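Local coordinates for putative 2OG-Fe(II) oxygenase family protein (Caulobacter crescentus CB15, PDB 3OOX) that probably acts as an iron(II)- and 2-oxoglutarate-dependent oxygenase, possibly of the ethylene-forming type that also oxidises L-arginine, at residues Thr65-Tyr69 against Trp120-Ile124; Arg237-Val242 against Ile277-Cys283. One frame throughout, in Å; residues are numbered along the deposited sequence.

Contact 1. Residues Thr65-Tyr69 against Trp120-Ile124. With EDO (1,2-ethanediol), chain L.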
# COMPACT_ATOMS: atom_id res chain seq x y z
N THR A 65 26.47 1.34 -7.23
CA THR A 65 25.87 0.16 -7.81
C THR A 65 24.33 0.34 -7.82
O THR A 65 23.65 0.06 -8.81
CB THR A 65 26.25 -1.11 -7.00
OG1 THR A 65 27.68 -1.22 -6.94
CG2 THR A 65 25.64 -2.37 -7.62
N LYS A 66 23.81 0.81 -6.70
CA LYS A 66 22.37 1.07 -6.60
C LYS A 66 21.93 2.13 -7.60
O LYS A 66 20.85 2.01 -8.18
CB LYS A 66 21.96 1.44 -5.16
CG LYS A 66 22.19 0.28 -4.16
CD LYS A 66 21.71 0.56 -2.74
CE LYS A 66 22.51 1.64 -2.02
NZ LYS A 66 22.16 1.73 -0.56
N LYS A 67 22.76 3.14 -7.83
CA LYS A 67 22.38 4.27 -8.70
C LYS A 67 22.37 3.94 -10.19
O LYS A 67 21.88 4.73 -11.00
CB LYS A 67 23.26 5.48 -8.40
CG LYS A 67 22.83 6.19 -7.10
CD LYS A 67 23.65 7.41 -6.80
CE LYS A 67 23.04 8.22 -5.65
NZ LYS A 67 23.89 9.44 -5.38
N GLN A 68 22.88 2.77 -10.55
CA GLN A 68 22.67 2.25 -11.89
C GLN A 68 21.18 2.18 -12.19
O GLN A 68 20.77 2.24 -13.36
CB GLN A 68 23.26 0.85 -12.01
CG GLN A 68 24.77 0.80 -11.93
CD GLN A 68 25.30 -0.62 -11.97
OE1 GLN A 68 26.11 -0.96 -12.84
NE2 GLN A 68 24.89 -1.44 -11.03
N TYR A 69 20.38 2.01 -11.15
CA TYR A 69 18.93 1.77 -11.29
C TYR A 69 18.10 2.99 -10.91
O TYR A 69 16.87 2.90 -10.80
CB TYR A 69 18.53 0.55 -10.45
CG TYR A 69 19.42 -0.63 -10.73
CD1 TYR A 69 19.31 -1.32 -11.94
CD2 TYR A 69 20.42 -1.01 -9.85
CE1 TYR A 69 20.15 -2.36 -12.25
CE2 TYR A 69 21.28 -2.08 -10.15
CZ TYR A 69 21.14 -2.74 -11.36
OH TYR A 69 21.97 -3.80 -11.68
N TRP A 120 15.73 -4.45 -13.01
CA TRP A 120 16.13 -5.46 -12.03
C TRP A 120 17.61 -5.36 -11.71
O TRP A 120 18.41 -5.06 -12.61
CB TRP A 120 15.81 -6.89 -12.52
CG TRP A 120 14.41 -7.09 -12.91
CD1 TRP A 120 13.91 -7.12 -14.18
CD2 TRP A 120 13.29 -7.23 -12.03
NE1 TRP A 120 12.54 -7.31 -14.16
CE2 TRP A 120 12.14 -7.40 -12.85
CE3 TRP A 120 13.14 -7.30 -10.64
CZ2 TRP A 120 10.86 -7.58 -12.31
CZ3 TRP A 120 11.85 -7.50 -10.12
CH2 TRP A 120 10.75 -7.65 -10.96
N PRO A 121 17.98 -5.59 -10.44
CA PRO A 121 19.40 -5.48 -10.07
C PRO A 121 20.17 -6.78 -10.32
O PRO A 121 20.02 -7.72 -9.58
CB PRO A 121 19.35 -5.17 -8.57
CG PRO A 121 18.08 -5.80 -8.11
CD PRO A 121 17.12 -5.86 -9.27
N ALA A 122 21.01 -6.79 -11.35
CA ALA A 122 21.78 -8.00 -11.70
C ALA A 122 22.62 -8.54 -10.54
O ALA A 122 22.89 -9.75 -10.46
CB ALA A 122 22.69 -7.70 -12.88
N GLU A 123 23.05 -7.65 -9.66
CA GLU A 123 23.94 -7.99 -8.55
C GLU A 123 23.31 -8.85 -7.45
O GLU A 123 24.04 -9.42 -6.61
CB GLU A 123 24.54 -6.72 -7.93
CG GLU A 123 25.41 -5.92 -8.88
CD GLU A 123 24.68 -4.95 -9.83
OE1 GLU A 123 23.43 -4.80 -9.75
OE2 GLU A 123 25.39 -4.31 -10.63
N ILE A 124 21.98 -8.93 -7.43
CA ILE A 124 21.23 -9.74 -6.47
C ILE A 124 20.45 -10.74 -7.32
O ILE A 124 19.31 -10.50 -7.73
CB ILE A 124 20.24 -8.90 -5.59
CG1 ILE A 124 20.93 -7.66 -5.00
CG2 ILE A 124 19.58 -9.79 -4.50
CD1 ILE A 124 22.20 -7.94 -4.21
C1 EDO L . 18.00 -10.66 -12.21
O1 EDO L . 17.42 -9.93 -13.30
C2 EDO L . 18.24 -9.73 -11.05
O2 EDO L . 17.37 -10.06 -9.95
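Tyr69 and Glu123 meet within the N-terminal dioxygenase family region, where the segment that follows on from helix 63-66 reaches a type I beta turn, Pro121 to Ile124, in the loop that leads from strand 97-101 to helix 127-152. The phenol gives its proton to Glu123 OE1, with OH and OE1 only 2.6 Å apart; the carboxylate oxygen lies at the ring's edge and takes the bond on its syn side, the two planes standing 75° apart. The same OH accepts from the turn, Ala122 N lying 3.2 Å from Tyr69 OH in a rather bent bond, so one hydroxyl ties both the backbone and the side chain of the turn. Glu123 reaches back because its chain folds at chi2 (84°), which brings OE2 to Gln68. There Gln68 NE2 donates to Glu123 OE2 at 2.9 Å, from above the carboxylate plane, and its second bond, to Thr65 O, fixes the amide from within its own segment. Both carboxylate oxygens are thus gripped, and Thr65 CG2 packs against the Glu123 carboxyl carbon CD. Pro121 lies over one face of the Tyr69 ring, while Gln68 CB sits over the centre of the other. Farther out, Phe58 of helix 45-59 touches both Tyr69 and Pro121. Away from Tyr69, an ethanediol, probably from the crystallisation liquor, donates from O2 to Ile124 O at 3.0 Å.

Contact 2. Residues Arg237-Val242 against Ile277-Cys283. With EDO (1,2-ethanediol), chain H; EDO (1,2-ethanediol), chain G.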
# COMPACT_ATOMS: atom_id res chain seq x y z
N ARG A 237 -13.53 7.05 -3.68
CA ARG A 237 -14.34 7.74 -4.69
C ARG A 237 -15.42 6.81 -5.26
O ARG A 237 -16.60 7.22 -5.38
CB ARG A 237 -13.46 8.29 -5.79
CG ARG A 237 -14.23 8.91 -6.95
CD ARG A 237 -13.36 9.78 -7.81
NE ARG A 237 -14.12 10.24 -8.98
CZ ARG A 237 -13.92 11.37 -9.63
NH1 ARG A 237 -12.97 12.24 -9.25
NH2 ARG A 237 -14.68 11.66 -10.70
N LEU A 238 -15.05 5.57 -5.55
CA LEU A 238 -16.02 4.60 -6.07
C LEU A 238 -17.22 4.45 -5.14
O LEU A 238 -18.36 4.34 -5.61
CB LEU A 238 -15.34 3.26 -6.31
CG LEU A 238 -16.25 2.11 -6.78
CD1 LEU A 238 -16.82 2.42 -8.17
CD2 LEU A 238 -15.47 0.78 -6.79
N THR A 239 -16.98 4.44 -3.83
CA THR A 239 -18.03 4.22 -2.81
C THR A 239 -18.72 5.50 -2.33
O THR A 239 -19.39 5.47 -1.29
CB THR A 239 -17.46 3.47 -1.58
OG1 THR A 239 -16.48 4.29 -0.93
CG2 THR A 239 -16.84 2.12 -1.98
N ASN A 240 -18.55 6.59 -3.06
CA ASN A 240 -19.14 7.88 -2.66
C ASN A 240 -18.80 8.20 -1.21
O ASN A 240 -19.62 8.74 -0.43
CB ASN A 240 -20.66 7.86 -2.82
CG ASN A 240 -21.23 9.25 -3.00
OD1 ASN A 240 -20.57 10.14 -3.56
ND2 ASN A 240 -22.49 9.43 -2.59
N ASN A 241 -17.54 7.89 -0.88
CA ASN A 241 -16.95 8.15 0.45
C ASN A 241 -17.53 7.33 1.61
O ASN A 241 -17.22 7.59 2.76
CB ASN A 241 -16.94 9.67 0.74
CG ASN A 241 -16.01 10.42 -0.20
OD1 ASN A 241 -16.14 10.33 -1.40
ND2 ASN A 241 -15.05 11.14 0.36
N VAL A 242 -18.32 6.31 1.31
CA VAL A 242 -18.81 5.38 2.32
C VAL A 242 -17.61 4.69 3.02
O VAL A 242 -17.59 4.57 4.23
CB VAL A 242 -19.78 4.35 1.71
CG1 VAL A 242 -20.02 3.19 2.69
CG2 VAL A 242 -21.13 5.02 1.36
N ILE A 277 -14.24 4.55 -13.06
CA ILE A 277 -14.75 4.72 -11.73
C ILE A 277 -16.02 5.54 -11.82
O ILE A 277 -15.98 6.74 -12.12
CB ILE A 277 -13.71 5.41 -10.76
CG1 ILE A 277 -12.39 4.64 -10.75
CG2 ILE A 277 -14.30 5.59 -9.36
CD1 ILE A 277 -11.29 5.40 -10.02
N LYS A 278 -17.14 4.88 -11.57
CA LYS A 278 -18.47 5.47 -11.62
C LYS A 278 -19.18 5.12 -10.30
O LYS A 278 -19.20 3.96 -9.87
CB LYS A 278 -19.24 4.97 -12.84
CG LYS A 278 -20.69 5.45 -12.88
CD LYS A 278 -21.37 5.02 -14.18
CE LYS A 278 -22.78 5.61 -14.27
NZ LYS A 278 -23.67 5.11 -13.17
N THR A 279 -19.72 6.14 -9.64
CA THR A 279 -20.19 5.98 -8.27
C THR A 279 -21.14 4.81 -8.12
O THR A 279 -22.10 4.66 -8.91
CB THR A 279 -20.88 7.25 -7.77
OG1 THR A 279 -20.11 8.40 -8.18
CG2 THR A 279 -21.08 7.18 -6.24
N LEU A 280 -20.91 3.98 -7.11
CA LEU A 280 -21.82 2.86 -6.84
C LEU A 280 -23.18 3.43 -6.47
O LEU A 280 -23.32 4.25 -5.56
CB LEU A 280 -21.29 1.99 -5.71
CG LEU A 280 -19.96 1.25 -5.98
CD1 LEU A 280 -19.50 0.56 -4.72
CD2 LEU A 280 -20.09 0.25 -7.13
N GLN A 281 -24.23 2.97 -7.17
CA GLN A 281 -25.52 3.57 -6.96
C GLN A 281 -26.06 3.29 -5.58
O GLN A 281 -26.78 4.11 -5.02
CB GLN A 281 -26.52 3.18 -8.05
CG GLN A 281 -26.37 4.06 -9.30
CD GLN A 281 -26.73 5.54 -9.04
OE1 GLN A 281 -27.79 5.84 -8.47
NE2 GLN A 281 -25.85 6.45 -9.46
N ASN A 282 -25.68 2.15 -4.99
CA ASN A 282 -26.13 1.86 -3.62
C ASN A 282 -25.40 2.66 -2.54
O ASN A 282 -25.78 2.61 -1.37
CB ASN A 282 -26.15 0.35 -3.33
CG ASN A 282 -24.79 -0.27 -3.24
OD1 ASN A 282 -23.77 0.40 -3.43
ND2 ASN A 282 -24.76 -1.58 -2.96
N CYS A 283 -24.38 3.42 -2.96
CA CYS A 283 -23.73 4.40 -2.08
C CYS A 283 -24.23 5.83 -2.30
O CYS A 283 -23.71 6.77 -1.67
CB CYS A 283 -22.21 4.36 -2.27
SG CYS A 283 -21.49 2.77 -1.82
C1 EDO H . -23.75 -0.41 -9.06
O1 EDO H . -23.81 1.03 -9.24
C2 EDO H . -23.71 -0.91 -7.60
O2 EDO H . -24.78 -0.39 -6.77
C1 EDO G . -13.96 15.30 -12.11
O1 EDO G . -14.55 13.99 -12.17
C2 EDO G . -13.15 15.46 -10.83
O2 EDO G . -12.07 14.52 -10.78
O HOH W 1 -17.40 7.70 -8.05
O HOH W 2 -16.10 8.81 -10.28
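Leu238 O, at the end of helix 233-238, accepts Leu280 N at 3.0 Å in a nearly straight bond, and this backbone link brings the CA atoms of Leu238 and Thr279 to within 4.9 Å. Beside it the leucine side chains meet, CG of Leu238 to CG of Leu280 at 3.9 Å. With its own CG anti to the backbone N (chi1 177°), Leu238 also sends CD1 to the carbonyl of Lys278, while Ile277 CG2 packs on Leu238 CA and CB. Past the helix, Cys283 CB rests on Thr239 O and touches Val242 CG2. Asn240 reaches across with its amide: ND2 donates to Cys283 O at 3.1 Å (162°), the acceptor lying in the amide plane although the donor stands 36° above the carbonyl plane. Its other partners are Pro289 O for ND2 and Arg291 N for OD1, and its CB meets Thr279 CG2 at 3.5 Å. Without the amide, as with an alanine at this position, Cys283 O, Pro289 O and Arg291 N would probably lose the partner they share. Two waters continue the seam: one donates to Arg237 O and Thr279 OG1, whose stronger partner is Asp290, and the other joins Arg237 NE to Ile277 O. The Arg237 guanidinium also holds an ethanediol, probably from the crystallisation liquor, through NH1 and NH2. Asn240, at positive phi, is the C-prime residue of a Schellman motif, in which Asn240 N bonds Arg237 O and Asn241 N bonds Glu236 O: a helix C-terminus met by the loop that follows strand 276-277.

How the contacts relate
The two contacts illustrate how segments at or just beyond helices are tied to distant loops, here around the double-stranded beta-helix (cupin-type) fold of 2OG-Fe(II) oxygenases. They lie on opposite sides of the chain's centre, about 42 Å apart between centres and about 26 Å between nearest atoms. In sequence contact 1 closes before contact 2 opens. Contact 1 borders the large mixed sheet where strand 78-80 is outermost and 97-101 next to it: Tyr69 is backbone-bonded to Tyr79, and Trp120-Ile124 lies in the loop after 97-101. Contact 2 joins the helix after strand 227-231 to the loop after 276-277. One is superficial, the other largely buried, consistent with the two ends of the molecule being tied separately.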